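Local coordinates for protein clp gene regulator (ClgR) (Corynebacterium glutamicum, PDB 3F52) that probably binds cis-regulatory DNA through a helix-turn-helix domain and activates transcription, including that of genes for the Clp protease, at residues L25-G30 against R63-V68; A31-F36 against S75-L80. One frame throughout, in Å; residues are numbered along the deposited sequence.

Contact 1: L25-G30 against R63-V68; sequences LREALG and RGRKEV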
loop_
_atom_site.group_PDB
_atom_site.type_symbol
_atom_site.label_atom_id
_atom_site.label_comp_id
_atom_site.label_asym_id
_atom_site.label_seq_id
_atom_site.Cartn_x
_atom_site.Cartn_y
_atom_site.Cartn_z
ATOM N N LEU B 25 4.074 -2.232 -5.273
ATOM C CA LEU B 25 3.206 -1.262 -4.597
ATOM C C LEU B 25 3.932 0.048 -4.331
ATOM O O LEU B 25 3.368 1.122 -4.560
ATOM C CB LEU B 25 2.664 -1.830 -3.275
ATOM C CG LEU B 25 1.747 -0.839 -2.509
ATOM C CD1 LEU B 25 0.569 -0.301 -3.388
ATOM C CD2 LEU B 25 1.239 -1.480 -1.224
ATOM N N ARG B 26 5.167 -0.032 -3.809
ATOM C CA ARG B 26 5.849 1.188 -3.402
ATOM C C ARG B 26 6.102 2.119 -4.584
ATOM O O ARG B 26 6.090 3.322 -4.400
ATOM C CB ARG B 26 7.142 0.909 -2.609
ATOM C CG ARG B 26 8.167 0.035 -3.335
ATOM C CD ARG B 26 9.523 0.188 -2.606
ATOM N NE ARG B 26 10.590 -0.628 -3.179
ATOM C CZ ARG B 26 10.798 -1.915 -2.904
ATOM N NH1 ARG B 26 11.800 -2.546 -3.499
ATOM N NH2 ARG B 26 9.956 -2.588 -2.094
ATOM N N GLU B 27 6.361 1.548 -5.768
ATOM C CA GLU B 27 6.480 2.297 -7.021
ATOM C C GLU B 27 5.167 2.964 -7.417
ATOM O O GLU B 27 5.142 4.142 -7.772
ATOM C CB GLU B 27 6.942 1.373 -8.131
ATOM C CG GLU B 27 8.403 0.918 -7.913
ATOM C CD GLU B 27 8.868 -0.135 -8.873
ATOM O OE1 GLU B 27 8.014 -0.860 -9.426
ATOM O OE2 GLU B 27 10.101 -0.255 -9.060
ATOM N N ALA B 28 4.077 2.207 -7.341
ATOM C CA ALA B 28 2.761 2.748 -7.707
ATOM C C ALA B 28 2.351 3.846 -6.691
ATOM O O ALA B 28 1.892 4.920 -7.074
ATOM C CB ALA B 28 1.718 1.596 -7.752
ATOM N N LEU B 29 2.523 3.578 -5.413
ATOM C CA LEU B 29 2.233 4.561 -4.371
ATOM C C LEU B 29 3.102 5.803 -4.509
ATOM O O LEU B 29 2.622 6.939 -4.343
ATOM C CB LEU B 29 2.482 3.930 -3.008
ATOM C CG LEU B 29 1.737 4.251 -1.727
ATOM C CD1 LEU B 29 0.233 4.136 -1.958
ATOM C CD2 LEU B 29 2.178 3.269 -0.574
ATOM N N GLY B 30 4.393 5.597 -4.799
ATOM C CA GLY B 30 5.284 6.765 -5.009
ATOM C C GLY B 30 4.846 7.629 -6.182
ATOM O O GLY B 30 4.867 8.857 -6.114
ATOM N N ARG B 63 10.004 7.706 -5.922
ATOM C CA ARG B 63 10.585 6.842 -6.946
ATOM C C ARG B 63 10.420 5.330 -6.691
ATOM O O ARG B 63 10.953 4.524 -7.446
ATOM C CB ARG B 63 12.065 7.203 -7.169
ATOM C CG ARG B 63 12.204 8.484 -7.999
ATOM C CD ARG B 63 13.646 8.784 -8.363
ATOM N NE ARG B 63 14.423 9.205 -7.201
ATOM C CZ ARG B 63 15.257 8.426 -6.522
ATOM N NH1 ARG B 63 15.915 8.944 -5.483
ATOM N NH2 ARG B 63 15.454 7.154 -6.881
ATOM N N GLY B 64 9.695 4.960 -5.635
ATOM C CA GLY B 64 9.425 3.541 -5.355
ATOM C C GLY B 64 10.629 2.855 -4.782
ATOM O O GLY B 64 10.842 1.658 -4.990
ATOM N N ARG B 65 11.441 3.619 -4.046
ATOM C CA ARG B 65 12.658 3.055 -3.445
ATOM C C ARG B 65 12.658 3.078 -1.918
ATOM O O ARG B 65 13.705 2.844 -1.282
ATOM C CB ARG B 65 13.888 3.770 -4.004
ATOM C CG ARG B 65 13.957 3.731 -5.557
ATOM C CD ARG B 65 14.169 2.264 -6.039
ATOM N NE ARG B 65 14.223 2.151 -7.496
ATOM C CZ ARG B 65 13.248 1.641 -8.253
ATOM N NH1 ARG B 65 13.406 1.596 -9.584
ATOM N NH2 ARG B 65 12.142 1.187 -7.689
ATOM N N LYS B 66 11.493 3.358 -1.334
ATOM C CA LYS B 66 11.314 3.248 0.115
ATOM C C LYS B 66 10.023 2.550 0.451
ATOM O O LYS B 66 8.981 2.873 -0.113
ATOM C CB LYS B 66 11.241 4.636 0.758
ATOM C CG LYS B 66 12.500 5.377 0.799
ATOM C CD LYS B 66 13.383 4.917 1.935
ATOM C CE LYS B 66 14.545 5.880 2.092
ATOM N NZ LYS B 66 15.680 5.244 2.800
ATOM N N GLU B 67 10.082 1.620 1.393
ATOM C CA GLU B 67 8.871 1.085 1.986
ATOM C C GLU B 67 8.486 1.980 3.178
ATOM O O GLU B 67 9.260 2.079 4.140
ATOM C CB GLU B 67 9.130 -0.341 2.465
ATOM C CG GLU B 67 9.217 -1.396 1.357
ATOM C CD GLU B 67 7.858 -1.662 0.703
ATOM O OE1 GLU B 67 6.818 -1.815 1.410
ATOM O OE2 GLU B 67 7.833 -1.694 -0.535
ATOM N N VAL B 68 7.319 2.611 3.105
ATOM C CA VAL B 68 6.882 3.642 4.075
ATOM C C VAL B 68 5.971 2.990 5.106
ATOM O O VAL B 68 5.169 2.135 4.740
ATOM C CB VAL B 68 6.150 4.830 3.338
ATOM C CG1 VAL B 68 4.839 4.408 2.660
ATOM C CG2 VAL B 68 5.878 6.006 4.277
HETATM O O HOH W 1 11.500 -0.023 -11.242
#

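Contact 2: A31-F36 against S75-L80; sequences AALRSF and SVCHAL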
loop_
_atom_site.group_PDB
_atom_site.type_symbol
_atom_site.label_atom_id
_atom_site.label_comp_id
_atom_site.label_asym_id
_atom_site.label_seq_id
_atom_site.Cartn_x
_atom_site.Cartn_y
_atom_site.Cartn_z
ATOM N N ALA B 31 4.454 6.991 -7.272
ATOM C CA ALA B 31 3.993 7.704 -8.464
ATOM C C ALA B 31 2.704 8.489 -8.154
ATOM O O ALA B 31 2.545 9.627 -8.614
ATOM C CB ALA B 31 3.784 6.745 -9.613
ATOM N N ALA B 32 1.812 7.891 -7.356
ATOM C CA ALA B 32 0.563 8.550 -6.931
ATOM C C ALA B 32 0.895 9.800 -6.096
ATOM O O ALA B 32 0.400 10.890 -6.370
ATOM C CB ALA B 32 -0.292 7.587 -6.142
ATOM N N LEU B 33 1.757 9.625 -5.096
ATOM C CA LEU B 33 2.184 10.740 -4.235
ATOM C C LEU B 33 2.771 11.869 -5.052
ATOM O O LEU B 33 2.437 13.036 -4.828
ATOM C CB LEU B 33 3.190 10.262 -3.193
ATOM C CG LEU B 33 2.595 9.426 -2.036
ATOM C CD1 LEU B 33 3.703 8.696 -1.286
ATOM C CD2 LEU B 33 1.743 10.296 -1.063
ATOM N N ARG B 34 3.626 11.531 -6.011
ATOM C CA ARG B 34 4.220 12.548 -6.887
ATOM C C ARG B 34 3.140 13.322 -7.660
ATOM O O ARG B 34 3.183 14.557 -7.759
ATOM C CB ARG B 34 5.215 11.922 -7.867
ATOM C CG ARG B 34 5.926 12.989 -8.733
ATOM C CD ARG B 34 6.762 12.392 -9.880
ATOM N NE ARG B 34 7.618 11.272 -9.464
ATOM C CZ ARG B 34 7.427 9.995 -9.831
ATOM N NH1 ARG B 34 8.263 9.060 -9.394
ATOM N NH2 ARG B 34 6.417 9.654 -10.660
ATOM N N SER B 35 2.152 12.598 -8.185
ATOM C CA SER B 35 1.091 13.264 -8.926
ATOM C C SER B 35 0.208 14.153 -8.010
ATOM O O SER B 35 -0.168 15.254 -8.423
ATOM C CB SER B 35 0.284 12.282 -9.794
ATOM O OG SER B 35 -0.723 11.660 -9.050
ATOM N N PHE B 36 -0.065 13.729 -6.772
ATOM C CA PHE B 36 -0.816 14.562 -5.821
ATOM C C PHE B 36 -0.014 15.815 -5.458
ATOM O O PHE B 36 -0.577 16.901 -5.289
ATOM C CB PHE B 36 -1.166 13.804 -4.538
ATOM C CG PHE B 36 -2.440 12.992 -4.621
ATOM C CD1 PHE B 36 -2.458 11.750 -5.270
ATOM C CD2 PHE B 36 -3.619 13.460 -4.050
ATOM C CE1 PHE B 36 -3.636 10.977 -5.341
ATOM C CE2 PHE B 36 -4.815 12.696 -4.103
ATOM C CZ PHE B 36 -4.817 11.455 -4.759
ATOM N N SER B 75 0.976 10.797 7.354
ATOM C CA SER B 75 1.550 12.137 7.564
ATOM C C SER B 75 1.799 12.904 6.269
ATOM O O SER B 75 1.469 14.094 6.170
ATOM C CB SER B 75 2.851 12.032 8.346
ATOM O OG SER B 75 2.559 11.677 9.667
ATOM N N VAL B 76 2.393 12.225 5.295
ATOM C CA VAL B 76 2.666 12.808 3.976
ATOM C C VAL B 76 1.353 13.180 3.267
ATOM O O VAL B 76 1.240 14.273 2.715
ATOM C CB VAL B 76 3.595 11.881 3.099
ATOM C CG1 VAL B 76 3.819 12.453 1.718
ATOM C CG2 VAL B 76 4.960 11.655 3.792
ATOM N N CYS B 77 0.357 12.292 3.326
ATOM C CA CYS B 77 -0.958 12.594 2.775
ATOM C C CYS B 77 -1.651 13.767 3.481
ATOM O O CYS B 77 -2.216 14.631 2.819
ATOM C CB CYS B 77 -1.848 11.349 2.779
ATOM S SG CYS B 77 -1.229 10.065 1.666
ATOM N N HIS B 78 -1.639 13.787 4.813
ATOM C CA HIS B 78 -2.176 14.950 5.556
ATOM C C HIS B 78 -1.525 16.270 5.116
ATOM O O HIS B 78 -2.216 17.271 4.908
ATOM C CB HIS B 78 -2.066 14.761 7.075
ATOM C CG HIS B 78 -2.739 15.844 7.866
ATOM N ND1 HIS B 78 -2.052 16.917 8.397
ATOM C CD2 HIS B 78 -4.036 16.022 8.211
ATOM C CE1 HIS B 78 -2.896 17.705 9.040
ATOM N NE2 HIS B 78 -4.107 17.185 8.941
ATOM N N ALA B 79 -0.199 16.260 4.959
ATOM C CA ALA B 79 0.540 17.429 4.463
ATOM C C ALA B 79 0.132 17.838 3.035
ATOM O O ALA B 79 0.167 19.020 2.695
ATOM C CB ALA B 79 2.025 17.192 4.551
ATOM N N LEU B 80 -0.256 16.870 2.210
ATOM C CA LEU B 80 -0.812 17.140 0.874
ATOM C C LEU B 80 -2.295 17.491 0.910
ATOM O O LEU B 80 -2.864 17.919 -0.101
ATOM C CB LEU B 80 -0.626 15.918 -0.040
ATOM C CG LEU B 80 0.753 15.630 -0.643
ATOM C CD1 LEU B 80 0.804 14.205 -1.179
ATOM C CD2 LEU B 80 1.100 16.660 -1.722
#

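Contact 1: L25-G30 against R63-V68
Arg26 reaches from the first turn of helix 25-40 across the loop 63-68, and its guanidinium is held by its edge. Arg26 NH2 donates to Glu67 OE2 at 2.8 Å in a fairly straight salt bridge (161°); the carboxylate, met on its anti side and somewhat out of its plane, stands nearly perpendicular to the guanidinium. Arg26 NE makes a weak, bent bond (127°) to Gly64 O. With CG between the backbone N and the carbonyl carbon (chi1 57°), the chain runs extended from CG to NE alongside Gly64 O to the Glu67 carboxylate. On the other flank, Arg65 NH2 donates to the anti lone pair of Glu27 OE2 at 2.9 Å, and a water joins the same oxygen to Arg65 NH1. Arg65 NH2 also bonds to Gly64 O, from above the carbonyl plane. Glu27 CA and Gly64 CA lie 3.6 Å apart, an approach that the lack of a side chain at Gly64 makes possible. Ser70 OG of the second subunit bonds Glu67 OE2. Arginine suits because its several N-H groups serve Gly64 O, Glu67 and Glu71 of the second subunit together. Gly64, with positive phi, closes helix 55-62 of the helix-turn-helix domain in a Schellman motif.

Contact 2: A31-F36 against S75-L80
This is a buried apolar contact between two nearly parallel helices, 25-40 and 70-80, in the core of the all-helical helix-turn-helix domain. The axes of 31-36 and 75-80 come no closer than 11.0 Å and cross at 20°, so the backbones remain well separated and branched side chains span the gap. Leu33 does most of this through one methyl: Leu33 CD2 meets Val76 CG1 at 4.1 Å, Cys77 SG at 4.0 Å and Leu80 CD1 at 4.0 Å. Its CG lies anti to the carbonyl carbon (chi1 -74°); CD1 continues the chain away from CA, and the other branch, CD2, does the touching. The side chains of Leu33 and Leu80 cross at about a right angle. Leu80 CD1 also touches Phe36 CB at 3.9 Å, and Leu80 CD2 rests near the Phe36 carbonyl. The Phe36 side chain leads away from 75-80 and touches Val87 and Glu90 of helix 84-92; Val87 also touches Leu33 and Cys77. Leu61 of helix 55-62 adds to the cover of Leu33, and Leu47 of helix 44-51 to that of Leu80. Leucine and valine suit this interior, as does a thiol serving as an apolar surface; the chemistry implies cohesion by dispersion and exclusion of water.

In the fold
From the N terminus, helix 25-40 supplies the first segment of both contacts: 25-30 to contact 1, then 31-36 to contact 2. The chain continues through helices 44-51 and 55-62 before the loop 63-68 returns to the start of the first helix and closes contact 1. It then enters helix 70-80, whose last turns close contact 2 over a slightly longer span. The segments alternate, so the two closures cross. Their centres are about 12 Å apart, and they touch where Arg34 NH1 packs on Arg63 CA. Together they tie the first helix to both the exit of helix 55-62 and helix 70-80, joining a polar edge near the second subunit to the apolar core.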